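PDB 4OM9: serine protease pet from Escherichia coli, which probably cleaves host proteins as a secreted autotransporter enterotoxin, with a serine protease domain carried on a long beta-helix. Local coordinates for residues P574-R579 with I595-D600; I497-I502 with Q517-D522; D616-I621 with I640-S645; I443-S448 with Y471-N476. All coordinates share one frame; numbering follows the deposited sequence.

How the interactions relate
All four contacts lie around one region of the beta-helical stalk, where turns of neighbouring coils and an antiparallel strand pair come together. Interactions 2 and 4 are buried; interactions 1 and 3 are partly exposed. Strands 471-473, 496-498 and 514-520 run side by side, so interaction 4 hands over to interaction 2 through Ile497 O and Tyr473 N. Interaction 1 borders interaction 2 through strand 576-583, and Arg579 NE reaches Asp499 O. Interaction 3 differs in being regular backbone pairing, fastened to the coils by Gln517 and Arg597. Chemistry follows place: a guanidinium stack in interaction 1, a carboxylate hub in 2, and tyrosine packing in 4.

Interaction 1. Residues P574-R579 with I595-D600; sequences PDWETR and IARNAD
Arg597 lies flat across the indole of Trp576, and beside this stack two successive coils of the parallel beta-helix join through the backbone. The stacking evidence is direct: guanidinium and ring planes are only 5° apart, and Arg597 CZ stands 3.5 Å from the centroid of the Trp576 five-membered ring, a cation-pi contact over the face. The aliphatic part of the same side chain covers the rest of the indole, Arg597 CD making a CH-pi contact 3.4 Å from the centroid of the six-membered ring. A bend at chi3 (-44°) swings the guanidinium back along the indole after CD has crossed its benzene half.

Side-chain hydrogen bonds fix both partners. Arg597 NE donates to Asn598 OD1 at 3.0 Å, with the oxygen in the guanidinium plane, while Arg597 NH1 is taken by Ser645 and Trp576 NE1 by the carbonyl of Gln573. The amide of Asn598 thus works at both ends: its ND2 gives a nearly straight bond (175°) to Thr578 OG1, which lies in the amide plane.

Backbone bonds form the third group. Arg579 pairs in parallel with Ala599, receiving support from either neighbour of that residue: Arg579 N donates to Asn598 O at 3.1 Å, and Asp600 N donates to Arg579 O at 2.9 Å. The type II turn from Ala596 to Ala599 places Asn598 at the corner, where its positive phi is accommodated. Beside this pairing, Thr578 CG2 lies 4.1 Å from Asp600 CB.

Interaction 2. Residues I497-I502 with Q517-D522; sequences ILDGDI and QGHATD
The carboxylate of Asp499 meets the imidazole of His519 almost perpendicularly, their planes 84° apart, at a turn between neighbouring coils of the parallel beta-helix. His519 ND1 donates to Asp499 OD2 at 2.9 Å. The oxygen lies near the ring plane, at the imidazole edge, yet the nitrogen approaches from above the carboxylate plane. With CG anti to the backbone N (chi1 170°), the ring extends from its strand so that ND1 reaches Asp499; at the far side of the ring NE2 donates to Asp522 OD2 at 3.0 Å. Two carboxylates therefore fix the rotation of the imidazole, and together they would tend to stabilise a protonated ring.

The amide of Gln517 is turned differently, 52° from the plane of the Asp499 carboxylate. Its NE2 donates to Asp499 OD1 at 3.0 Å, meeting that oxygen on the syn side, and also bonds Gly518 O in its own segment. Both acceptors are tilted from the amide plane, consistent with NE2 being shared between them. Gln517 OE1, pointing elsewhere, accepts the backbone N of Tyr620, which ties this site to strand 618-622. The flank of the same side chain packs on Ile497, whose CG2 lies 4.0 Å from Gln517 CG.

Backbone pairing is slight by comparison: Gln517 N donates to Leu498 O at 3.2 Å, where strands 496-498 and 514-520 run parallel. His474 ND1 adds a weak bond to Asp499 OD2, and a water also donates to that oxygen and accepts from Ala520 N at 3.2 Å.

Interaction 3. Residues D616-I621 with I640-S645; sequences DKTAYI and IKSGDS
Strands 618-621 and 640-644 form an antiparallel two-stranded pairing that stands apart from the parallel coils beside it, partly buried, with Ala619, Tyr620 and Ile621 of the first strand buried and Lys641, Ser642 and Asp644 of the second exposed. Their axes approach to 4.7 Å with N-to-C directions 156° apart. The register follows from the bonds: Ile621 and Lys641 make a hydrogen-bonded pair with both backbone links at 2.8 Å, Ile621 N to Lys641 O and Lys641 N to Ile621 O. At the next hydrogen-bonded pair, Ala619 N donates to Gly643 O at 3.1 Å, while the return bond from Gly643 N is weak. Ser645 N extends the series to Lys617 O.

In a protein whose stalk is a parallel beta-helix, this antiparallel strand pair, joined by a long connection and probably an insertion between coils, lies against the coils. Tyr620 and Ile640 both touch Ile472, Ala619 and Ile621 cover Trp576, and Ser645 OG bonds Leu571 O and Arg597.

On the face carrying Thr618, Tyr620, Ser642 and Asp644, the tyrosine ring meets two residues of the other strand. With CG anti to the carbonyl carbon (chi1 -58°), the ring leans beside the opposite strand: Ile640 CG2 comes in the ring plane, at the edge, 4.0 Å from Tyr620 CD2, and Ser642 CB lies obliquely 3.5 Å from Tyr620 CD2. On the opposite face Ile621 CG1 packs 4.1 Å from Lys641 CB. At the start of the first strand Asp616 OD1 accepts from Thr618 N, an Asx turn, and a water donates to both Asp616 O and Ser645 O, the latter at 2.9 Å.

Interaction 4. Residues I443-S448 with Y471-N476; sequences IAATDS and YIYHGN
Tyr471 and Tyr473 both carry CG anti to the backbone N (chi1 156° and 176°), which extends their rings across to Ile443 where two turns of the parallel beta-helix adjoin. The two rings use this reach differently. Tyr471 presents its hydroxyl: OH donates to Ile443 O at 2.6 Å, in the carbonyl plane and on a lone pair of that oxygen. Tyr473 instead presents a face. Ile443 CD1 sits over it, 3.7 Å from the ring centroid in a CH-pi contact, with Ile443 CG2 near Tyr473 CE1. On the opposite face of the ring lies Gly475 N, so the ring is sandwiched between isoleucine and backbone, which restrains its rotation. Ala445 CB adds an oblique contact, 3.8 Å from Tyr473 CE1, and Ile452 of strand 451-453 touches both Ile443 and Tyr473.

The hydroxyl end of Tyr473 is anchored separately, its OH donating to Asn476 O at 2.6 Å.

Polar links close the other end of the contact. Asn476 ND2 donates to Ser448 O at 2.8 Å, from above the carbonyl plane, and has a second partner in Thr451; Asn476 OD1 accepts from Asp501 N. His474 turns its ring toward the backbone carbonyls of Ala445 and Thr446, with CD2 3.5 Å from Thr446 O, while its NE2 bonds Asp622 and its ND1 makes a weak bond to Asp499. Between the segments a single water has three bonds: it donates to Ala445 O and Ile472 O, and accepts from His474 N at 2.8 Å.

Interaction 1. Residues P574-R579 with I595-D600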
loop_
_atom_site.group_PDB
_atom_site.type_symbol
_atom_site.label_atom_id
_atom_site.label_comp_id
_atom_site.label_asym_id
_atom_site.label_seq_id
_atom_site.Cartn_x
_atom_site.Cartn_y
_atom_site.Cartn_z
ATOM N N PRO A 574 -0.065 -7.381 -12.702
ATOM C CA PRO A 574 1.016 -7.549 -11.725
ATOM C C PRO A 574 1.294 -6.287 -10.937
ATOM O O PRO A 574 1.997 -6.326 -9.932
ATOM C CB PRO A 574 2.216 -7.903 -12.610
ATOM C CG PRO A 574 1.955 -7.075 -13.868
ATOM C CD PRO A 574 0.454 -7.155 -14.071
ATOM N N ASP A 575 0.750 -5.165 -11.386
ATOM C CA ASP A 575 1.113 -3.888 -10.801
ATOM C C ASP A 575 0.181 -3.499 -9.658
ATOM O O ASP A 575 -0.950 -3.062 -9.874
ATOM C CB ASP A 575 1.143 -2.792 -11.877
ATOM C CG ASP A 575 -0.008 -2.909 -12.875
ATOM O OD1 ASP A 575 -0.267 -4.030 -13.360
ATOM O OD2 ASP A 575 -0.640 -1.876 -13.189
ATOM N N TRP A 576 0.699 -3.649 -8.443
ATOM C CA TRP A 576 -0.031 -3.390 -7.212
ATOM C C TRP A 576 0.775 -2.500 -6.293
ATOM O O TRP A 576 1.987 -2.727 -6.087
ATOM C CB TRP A 576 -0.366 -4.700 -6.465
ATOM C CG TRP A 576 -1.438 -5.503 -7.124
ATOM C CD1 TRP A 576 -1.336 -6.204 -8.288
ATOM C CD2 TRP A 576 -2.777 -5.675 -6.667
ATOM N NE1 TRP A 576 -2.533 -6.798 -8.586
ATOM C CE2 TRP A 576 -3.433 -6.491 -7.607
ATOM C CE3 TRP A 576 -3.492 -5.204 -5.556
ATOM C CZ2 TRP A 576 -4.766 -6.858 -7.468
ATOM C CZ3 TRP A 576 -4.815 -5.563 -5.428
ATOM C CH2 TRP A 576 -5.440 -6.381 -6.376
ATOM N N GLU A 577 0.080 -1.537 -5.695
ATOM C CA GLU A 577 0.658 -0.696 -4.667
ATOM C C GLU A 577 0.558 -1.351 -3.291
ATOM O O GLU A 577 -0.519 -1.736 -2.843
ATOM C CB GLU A 577 -0.025 0.673 -4.666
ATOM C CG GLU A 577 0.509 1.602 -5.759
ATOM C CD GLU A 577 -0.587 2.289 -6.533
ATOM O OE1 GLU A 577 -1.669 2.516 -5.950
ATOM O OE2 GLU A 577 -0.376 2.594 -7.725
ATOM N N THR A 578 1.695 -1.460 -2.623
ATOM C CA THR A 578 1.752 -1.995 -1.274
ATOM C C THR A 578 1.339 -0.923 -0.281
ATOM O O THR A 578 1.753 0.235 -0.405
ATOM C CB THR A 578 3.156 -2.508 -0.957
ATOM O OG1 THR A 578 3.475 -3.526 -1.902
ATOM C CG2 THR A 578 3.230 -3.088 0.463
ATOM N N ARG A 579 0.517 -1.304 0.689
ATOM C CA ARG A 579 -0.063 -0.345 1.609
ATOM C C ARG A 579 0.377 -0.671 3.022
ATOM O O ARG A 579 0.564 -1.848 3.342
ATOM C CB ARG A 579 -1.595 -0.349 1.505
ATOM C CG ARG A 579 -2.109 0.027 0.130
ATOM C CD ARG A 579 -1.664 1.449 -0.230
ATOM N NE ARG A 579 -2.512 2.033 -1.264
ATOM C CZ ARG A 579 -2.093 2.957 -2.127
ATOM N NH1 ARG A 579 -0.844 3.395 -2.057
ATOM N NH2 ARG A 579 -2.915 3.442 -3.051
ATOM N N ILE A 595 -5.947 -10.302 5.709
ATOM C CA ILE A 595 -4.856 -9.558 5.140
ATOM C C ILE A 595 -4.570 -10.226 3.810
ATOM O O ILE A 595 -4.246 -11.426 3.758
ATOM C CB ILE A 595 -3.615 -9.554 6.036
ATOM C CG1 ILE A 595 -3.941 -8.871 7.364
ATOM C CG2 ILE A 595 -2.463 -8.840 5.335
ATOM C CD1 ILE A 595 -2.878 -9.067 8.419
ATOM N N ALA A 596 -4.728 -9.449 2.740
ATOM C CA ALA A 596 -4.630 -9.955 1.386
ATOM C C ALA A 596 -3.427 -9.328 0.706
ATOM O O ALA A 596 -2.600 -8.707 1.364
ATOM C CB ALA A 596 -5.909 -9.673 0.605
ATOM N N ARG A 597 -3.327 -9.523 -0.602
ATOM C CA ARG A 597 -2.074 -9.280 -1.321
ATOM C C ARG A 597 -1.587 -7.838 -1.166
ATOM O O ARG A 597 -2.371 -6.902 -1.190
ATOM C CB ARG A 597 -2.233 -9.636 -2.804
ATOM C CG ARG A 597 -3.319 -8.852 -3.535
ATOM C CD ARG A 597 -3.133 -8.962 -5.047
ATOM N NE ARG A 597 -1.727 -8.785 -5.424
ATOM C CZ ARG A 597 -1.189 -9.246 -6.553
ATOM N NH1 ARG A 597 -1.944 -9.903 -7.419
ATOM N NH2 ARG A 597 0.098 -9.047 -6.816
ATOM N N ASN A 598 -0.288 -7.683 -0.953
ATOM C CA ASN A 598 0.331 -6.363 -0.872
ATOM C C ASN A 598 -0.164 -5.479 0.281
ATOM O O ASN A 598 -0.103 -4.261 0.194
ATOM C CB ASN A 598 0.140 -5.627 -2.198
ATOM C CG ASN A 598 0.858 -6.302 -3.332
ATOM O OD1 ASN A 598 0.334 -7.232 -3.956
ATOM N ND2 ASN A 598 2.076 -5.851 -3.602
ATOM N N ALA A 599 -0.653 -6.096 1.350
ATOM C CA ALA A 599 -0.781 -5.398 2.617
ATOM C C ALA A 599 0.452 -5.674 3.482
ATOM O O ALA A 599 0.926 -6.804 3.576
ATOM C CB ALA A 599 -2.053 -5.813 3.355
ATOM N N ASP A 600 0.971 -4.613 4.080
ATOM C CA ASP A 600 2.085 -4.665 5.002
ATOM C C ASP A 600 1.517 -4.238 6.352
ATOM O O ASP A 600 1.335 -3.041 6.598
ATOM C CB ASP A 600 3.206 -3.739 4.521
ATOM C CG ASP A 600 4.466 -3.817 5.367
ATOM O OD1 ASP A 600 4.394 -3.894 6.613
ATOM O OD2 ASP A 600 5.559 -3.772 4.762
#

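Interaction 2. Residues I497-I502 with Q517-D522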
loop_
_atom_site.group_PDB
_atom_site.type_symbol
_atom_site.label_atom_id
_atom_site.label_comp_id
_atom_site.label_asym_id
_atom_site.label_seq_id
_atom_site.Cartn_x
_atom_site.Cartn_y
_atom_site.Cartn_z
ATOM N N ILE A 497 -13.222 -2.800 3.307
ATOM C CA ILE A 497 -11.953 -3.065 2.642
ATOM C C ILE A 497 -11.093 -1.803 2.566
ATOM O O ILE A 497 -11.505 -0.806 1.998
ATOM C CB ILE A 497 -12.199 -3.614 1.229
ATOM C CG1 ILE A 497 -13.063 -4.873 1.314
ATOM C CG2 ILE A 497 -10.876 -3.894 0.521
ATOM C CD1 ILE A 497 -14.026 -5.046 0.151
ATOM N N LEU A 498 -9.914 -1.834 3.171
ATOM C CA LEU A 498 -9.029 -0.677 3.151
ATOM C C LEU A 498 -7.932 -0.907 2.118
ATOM O O LEU A 498 -7.180 -1.906 2.223
ATOM C CB LEU A 498 -8.426 -0.420 4.529
ATOM C CG LEU A 498 -9.249 0.267 5.641
ATOM C CD1 LEU A 498 -10.695 0.671 5.224
ATOM C CD2 LEU A 498 -9.255 -0.559 6.915
ATOM N N ASP A 499 -7.879 0.003 1.138
ATOM C CA ASP A 499 -7.003 -0.004 -0.054
ATOM C C ASP A 499 -5.838 0.954 0.046
ATOM O O ASP A 499 -4.979 1.007 -0.855
ATOM C CB ASP A 499 -7.790 0.431 -1.307
ATOM C CG ASP A 499 -7.825 -0.618 -2.353
ATOM O OD1 ASP A 499 -7.332 -1.714 -2.052
ATOM O OD2 ASP A 499 -8.355 -0.373 -3.450
ATOM N N GLY A 500 -5.886 1.805 1.068
ATOM C CA GLY A 500 -4.892 2.846 1.242
ATOM C C GLY A 500 -4.063 2.604 2.485
ATOM O O GLY A 500 -4.147 1.543 3.098
ATOM N N ASP A 501 -3.263 3.593 2.857
ATOM C CA ASP A 501 -2.433 3.490 4.047
ATOM C C ASP A 501 -3.220 3.864 5.296
ATOM O O ASP A 501 -3.929 4.888 5.327
ATOM C CB ASP A 501 -1.195 4.381 3.914
ATOM C CG ASP A 501 -0.298 3.936 2.805
ATOM O OD1 ASP A 501 0.098 2.747 2.815
ATOM O OD2 ASP A 501 -0.002 4.755 1.908
ATOM N N ILE A 502 -3.081 3.031 6.319
ATOM C CA ILE A 502 -3.778 3.207 7.576
ATOM C C ILE A 502 -2.806 3.281 8.741
ATOM O O ILE A 502 -2.132 2.293 9.066
ATOM C CB ILE A 502 -4.757 2.064 7.850
ATOM C CG1 ILE A 502 -5.780 1.959 6.723
ATOM C CG2 ILE A 502 -5.481 2.319 9.167
ATOM C CD1 ILE A 502 -6.831 3.110 6.762
ATOM N N GLN A 517 -5.693 -4.786 2.282
ATOM C CA GLN A 517 -5.047 -5.231 1.053
ATOM C C GLN A 517 -4.369 -4.076 0.355
ATOM O O GLN A 517 -4.665 -2.910 0.648
ATOM C CB GLN A 517 -6.064 -5.867 0.097
ATOM C CG GLN A 517 -7.087 -4.862 -0.441
ATOM C CD GLN A 517 -7.796 -5.340 -1.707
ATOM O OE1 GLN A 517 -8.507 -6.352 -1.699
ATOM N NE2 GLN A 517 -7.621 -4.586 -2.801
ATOM N N GLY A 518 -3.491 -4.402 -0.595
ATOM C CA GLY A 518 -2.904 -3.393 -1.455
ATOM C C GLY A 518 -3.903 -2.841 -2.468
ATOM O O GLY A 518 -5.064 -3.256 -2.525
ATOM N N HIS A 519 -3.449 -1.908 -3.290
ATOM C CA HIS A 519 -4.334 -1.308 -4.280
ATOM C C HIS A 519 -3.847 -1.611 -5.692
ATOM O O HIS A 519 -2.671 -1.392 -6.031
ATOM C CB HIS A 519 -4.454 0.216 -4.055
ATOM C CG HIS A 519 -5.148 0.942 -5.170
ATOM N ND1 HIS A 519 -6.511 0.848 -5.393
ATOM C CD2 HIS A 519 -4.670 1.778 -6.127
ATOM C CE1 HIS A 519 -6.832 1.583 -6.443
ATOM N NE2 HIS A 519 -5.733 2.161 -6.904
ATOM N N ALA A 520 -4.745 -2.157 -6.505
ATOM C CA ALA A 520 -4.413 -2.461 -7.890
ATOM C C ALA A 520 -4.251 -1.133 -8.617
ATOM O O ALA A 520 -5.139 -0.265 -8.558
ATOM C CB ALA A 520 -5.487 -3.315 -8.544
ATOM N N THR A 521 -3.108 -0.951 -9.262
ATOM C CA THR A 521 -2.812 0.340 -9.889
ATOM C C THR A 521 -3.871 0.677 -10.930
ATOM O O THR A 521 -4.248 -0.150 -11.727
ATOM C CB THR A 521 -1.402 0.319 -10.475
ATOM O OG1 THR A 521 -0.472 0.290 -9.382
ATOM C CG2 THR A 521 -1.130 1.558 -11.355
ATOM N N ASP A 522 -4.413 1.878 -10.870
ATOM C CA ASP A 522 -5.407 2.289 -11.867
ATOM C C ASP A 522 -4.769 2.590 -13.225
ATOM O O ASP A 522 -3.681 3.161 -13.300
ATOM C CB ASP A 522 -6.186 3.529 -11.399
ATOM C CG ASP A 522 -6.840 3.336 -10.046
ATOM O OD1 ASP A 522 -7.760 2.502 -9.961
ATOM O OD2 ASP A 522 -6.455 4.024 -9.078
HETATM O O HOH W 1 -7.725 -2.538 -5.334
#

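Interaction 3. Residues D616-I621 with I640-S645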
loop_
_atom_site.group_PDB
_atom_site.type_symbol
_atom_site.label_atom_id
_atom_site.label_comp_id
_atom_site.label_asym_id
_atom_site.label_seq_id
_atom_site.Cartn_x
_atom_site.Cartn_y
_atom_site.Cartn_z
ATOM N N ASP A 616 -4.589 -14.007 2.747
ATOM C CA ASP A 616 -5.826 -14.425 2.089
ATOM C C ASP A 616 -5.735 -14.215 0.582
ATOM O O ASP A 616 -5.186 -13.209 0.122
ATOM C CB ASP A 616 -7.029 -13.638 2.657
ATOM C CG ASP A 616 -8.369 -14.181 2.174
ATOM O OD1 ASP A 616 -8.407 -14.899 1.159
ATOM O OD2 ASP A 616 -9.397 -13.907 2.817
ATOM N N LYS A 617 -6.329 -15.139 -0.170
ATOM C CA LYS A 617 -6.191 -15.168 -1.621
ATOM C C LYS A 617 -7.169 -14.252 -2.321
ATOM O O LYS A 617 -7.014 -13.958 -3.507
ATOM C CB LYS A 617 -6.397 -16.586 -2.140
ATOM C CG LYS A 617 -7.856 -16.926 -2.388
ATOM C CD LYS A 617 -8.199 -18.345 -1.957
ATOM C CE LYS A 617 -7.206 -19.360 -2.497
ATOM N NZ LYS A 617 -7.348 -20.665 -1.785
ATOM N N THR A 618 -8.190 -13.815 -1.593
ATOM C CA THR A 618 -9.234 -13.011 -2.198
ATOM C C THR A 618 -8.893 -11.535 -2.104
ATOM O O THR A 618 -8.687 -10.988 -1.018
ATOM C CB THR A 618 -10.587 -13.274 -1.546
ATOM O OG1 THR A 618 -10.819 -14.685 -1.498
ATOM C CG2 THR A 618 -11.701 -12.602 -2.339
ATOM N N ALA A 619 -8.810 -10.896 -3.260
ATOM C CA ALA A 619 -8.544 -9.467 -3.309
ATOM C C ALA A 619 -9.695 -8.760 -4.010
ATOM O O ALA A 619 -10.445 -9.374 -4.773
ATOM C CB ALA A 619 -7.219 -9.188 -3.999
ATOM N N TYR A 620 -9.848 -7.474 -3.716
ATOM C CA TYR A 620 -10.966 -6.698 -4.240
ATOM C C TYR A 620 -10.495 -5.551 -5.119
ATOM O O TYR A 620 -9.498 -4.896 -4.831
ATOM C CB TYR A 620 -11.828 -6.161 -3.091
ATOM C CG TYR A 620 -12.361 -7.274 -2.198
ATOM C CD1 TYR A 620 -11.532 -7.899 -1.273
ATOM C CD2 TYR A 620 -13.685 -7.705 -2.293
ATOM C CE1 TYR A 620 -11.997 -8.917 -0.472
ATOM C CE2 TYR A 620 -14.158 -8.725 -1.489
ATOM C CZ TYR A 620 -13.307 -9.319 -0.577
ATOM O OH TYR A 620 -13.733 -10.330 0.231
ATOM N N ILE A 621 -11.209 -5.313 -6.205
ATOM C CA ILE A 621 -10.936 -4.129 -7.012
ATOM C C ILE A 621 -12.230 -3.381 -7.270
ATOM O O ILE A 621 -13.330 -3.953 -7.165
ATOM C CB ILE A 621 -10.257 -4.469 -8.356
ATOM C CG1 ILE A 621 -11.186 -5.289 -9.246
ATOM C CG2 ILE A 621 -8.957 -5.202 -8.120
ATOM C CD1 ILE A 621 -10.625 -5.551 -10.660
ATOM N N ILE A 640 -17.635 -3.248 -7.180
ATOM C CA ILE A 640 -16.573 -4.071 -6.648
ATOM C C ILE A 640 -16.541 -5.457 -7.270
ATOM O O ILE A 640 -17.568 -6.121 -7.390
ATOM C CB ILE A 640 -16.709 -4.193 -5.122
ATOM C CG1 ILE A 640 -16.424 -2.843 -4.476
ATOM C CG2 ILE A 640 -15.747 -5.227 -4.576
ATOM C CD1 ILE A 640 -16.818 -2.799 -3.047
ATOM N N LYS A 641 -15.352 -5.880 -7.681
ATOM C CA LYS A 641 -15.144 -7.274 -8.058
ATOM C C LYS A 641 -14.090 -7.908 -7.165
ATOM O O LYS A 641 -13.182 -7.239 -6.664
ATOM C CB LYS A 641 -14.740 -7.400 -9.530
ATOM C CG LYS A 641 -15.862 -7.029 -10.481
ATOM C CD LYS A 641 -17.093 -7.897 -10.222
ATOM C CE LYS A 641 -18.388 -7.162 -10.562
ATOM N NZ LYS A 641 -18.480 -6.782 -11.997
ATOM N N SER A 642 -14.220 -9.208 -6.962
ATOM C CA SER A 642 -13.237 -9.931 -6.195
ATOM C C SER A 642 -12.938 -11.260 -6.862
ATOM O O SER A 642 -13.712 -11.748 -7.678
ATOM C CB SER A 642 -13.722 -10.135 -4.762
ATOM O OG SER A 642 -14.990 -10.764 -4.740
ATOM N N GLY A 643 -11.799 -11.836 -6.507
ATOM C CA GLY A 643 -11.393 -13.123 -7.016
ATOM C C GLY A 643 -10.012 -13.441 -6.487
ATOM O O GLY A 643 -9.406 -12.642 -5.778
ATOM N N ASP A 644 -9.517 -14.619 -6.822
ATOM C CA ASP A 644 -8.175 -14.995 -6.449
ATOM C C ASP A 644 -7.155 -14.034 -7.042
ATOM O O ASP A 644 -7.198 -13.705 -8.237
ATOM C CB ASP A 644 -7.884 -16.421 -6.910
ATOM C CG ASP A 644 -8.760 -17.450 -6.217
ATOM O OD1 ASP A 644 -9.148 -17.222 -5.054
ATOM O OD2 ASP A 644 -9.067 -18.490 -6.835
ATOM N N SER A 645 -6.240 -13.570 -6.205
ATOM C CA SER A 645 -5.104 -12.803 -6.691
ATOM C C SER A 645 -4.029 -12.886 -5.648
ATOM O O SER A 645 -4.071 -12.180 -4.640
ATOM C CB SER A 645 -5.467 -11.339 -6.974
ATOM O OG SER A 645 -4.376 -10.668 -7.588
HETATM O O HOH W 2 -4.970 -11.423 -2.027
#

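Interaction 4. Residues I443-S448 with Y471-N476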
loop_
_atom_site.group_PDB
_atom_site.type_symbol
_atom_site.label_atom_id
_atom_site.label_comp_id
_atom_site.label_asym_id
_atom_site.label_seq_id
_atom_site.Cartn_x
_atom_site.Cartn_y
_atom_site.Cartn_z
ATOM N N ILE A 443 -17.143 6.381 3.236
ATOM C CA ILE A 443 -16.386 7.562 2.826
ATOM C C ILE A 443 -16.305 7.619 1.308
ATOM O O ILE A 443 -15.856 6.657 0.681
ATOM C CB ILE A 443 -14.958 7.579 3.358
ATOM C CG1 ILE A 443 -14.935 7.441 4.864
ATOM C CG2 ILE A 443 -14.267 8.865 2.925
ATOM C CD1 ILE A 443 -13.712 6.619 5.370
ATOM N N ALA A 444 -16.721 8.737 0.719
ATOM C CA ALA A 444 -16.688 8.863 -0.731
ATOM C C ALA A 444 -15.360 9.437 -1.242
ATOM O O ALA A 444 -15.252 10.636 -1.556
ATOM C CB ALA A 444 -17.844 9.705 -1.211
ATOM N N ALA A 445 -14.367 8.546 -1.354
ATOM C CA ALA A 445 -13.006 8.896 -1.732
ATOM C C ALA A 445 -12.682 8.159 -2.997
ATOM O O ALA A 445 -13.006 6.979 -3.072
ATOM C CB ALA A 445 -12.040 8.521 -0.621
ATOM N N THR A 446 -12.088 8.819 -4.004
ATOM C CA THR A 446 -11.746 8.092 -5.237
ATOM C C THR A 446 -10.361 7.496 -5.189
ATOM O O THR A 446 -10.117 6.507 -5.836
ATOM C CB THR A 446 -11.832 8.961 -6.531
ATOM O OG1 THR A 446 -10.848 10.012 -6.513
ATOM C CG2 THR A 446 -13.143 9.589 -6.608
ATOM N N ASP A 447 -9.456 8.094 -4.432
ATOM C CA ASP A 447 -8.084 7.620 -4.437
ATOM C C ASP A 447 -7.310 7.957 -3.169
ATOM O O ASP A 447 -7.774 8.680 -2.310
ATOM C CB ASP A 447 -7.323 8.177 -5.667
ATOM C CG ASP A 447 -7.217 9.714 -5.663
ATOM O OD1 ASP A 447 -6.944 10.294 -4.592
ATOM O OD2 ASP A 447 -7.368 10.338 -6.741
ATOM N N SER A 448 -6.086 7.463 -3.105
ATOM C CA SER A 448 -5.266 7.594 -1.920
ATOM C C SER A 448 -4.641 8.959 -1.785
ATOM O O SER A 448 -3.726 9.141 -0.979
ATOM C CB SER A 448 -4.170 6.534 -1.934
ATOM O OG SER A 448 -3.437 6.629 -3.125
ATOM N N TYR A 471 -17.641 -2.505 0.577
ATOM C CA TYR A 471 -17.248 -1.138 0.317
ATOM C C TYR A 471 -15.732 -1.014 0.456
ATOM O O TYR A 471 -15.123 -1.595 1.374
ATOM C CB TYR A 471 -17.965 -0.158 1.262
ATOM C CG TYR A 471 -17.182 1.122 1.422
ATOM C CD1 TYR A 471 -17.180 2.102 0.429
ATOM C CD2 TYR A 471 -16.411 1.337 2.549
ATOM C CE1 TYR A 471 -16.428 3.268 0.571
ATOM C CE2 TYR A 471 -15.677 2.483 2.698
ATOM C CZ TYR A 471 -15.683 3.446 1.712
ATOM O OH TYR A 471 -14.920 4.573 1.900
ATOM N N ILE A 472 -15.112 -0.285 -0.470
ATOM C CA ILE A 472 -13.676 -0.068 -0.381
ATOM C C ILE A 472 -13.352 1.403 -0.117
ATOM O O ILE A 472 -13.756 2.266 -0.873
ATOM C CB ILE A 472 -12.945 -0.522 -1.656
ATOM C CG1 ILE A 472 -13.415 -1.919 -2.061
ATOM C CG2 ILE A 472 -11.438 -0.500 -1.426
ATOM C CD1 ILE A 472 -12.656 -2.518 -3.252
ATOM N N TYR A 473 -12.630 1.662 0.970
ATOM C CA TYR A 473 -12.080 2.982 1.224
ATOM C C TYR A 473 -10.734 3.032 0.530
ATOM O O TYR A 473 -9.825 2.252 0.870
ATOM C CB TYR A 473 -11.950 3.260 2.726
ATOM C CG TYR A 473 -11.294 4.587 3.057
ATOM C CD1 TYR A 473 -11.762 5.787 2.492
ATOM C CD2 TYR A 473 -10.226 4.653 3.954
ATOM C CE1 TYR A 473 -11.166 7.000 2.797
ATOM C CE2 TYR A 473 -9.621 5.857 4.264
ATOM C CZ TYR A 473 -10.097 7.032 3.690
ATOM O OH TYR A 473 -9.487 8.235 3.994
ATOM N N HIS A 474 -10.631 3.904 -0.479
ATOM C CA HIS A 474 -9.413 4.086 -1.250
ATOM C C HIS A 474 -8.445 5.078 -0.586
ATOM O O HIS A 474 -7.295 5.189 -0.996
ATOM C CB HIS A 474 -9.733 4.587 -2.658
ATOM C CG HIS A 474 -10.358 3.567 -3.574
ATOM N ND1 HIS A 474 -9.760 2.362 -3.888
ATOM C CD2 HIS A 474 -11.492 3.634 -4.317
ATOM C CE1 HIS A 474 -10.525 1.706 -4.751
ATOM N NE2 HIS A 474 -11.575 2.456 -5.026
ATOM N N GLY A 475 -8.915 5.828 0.412
ATOM C CA GLY A 475 -8.108 6.882 1.017
ATOM C C GLY A 475 -7.259 6.424 2.197
ATOM O O GLY A 475 -7.166 5.222 2.484
ATOM N N ASN A 476 -6.652 7.372 2.908
ATOM C CA ASN A 476 -5.813 7.007 4.045
ATOM C C ASN A 476 -6.361 7.440 5.414
ATOM O O ASN A 476 -7.377 8.129 5.514
ATOM C CB ASN A 476 -4.411 7.583 3.879
ATOM C CG ASN A 476 -3.878 7.412 2.480
ATOM O OD1 ASN A 476 -3.651 6.291 2.028
ATOM N ND2 ASN A 476 -3.674 8.535 1.776
HETATM O O HOH W 3 -13.030 5.027 -1.228
#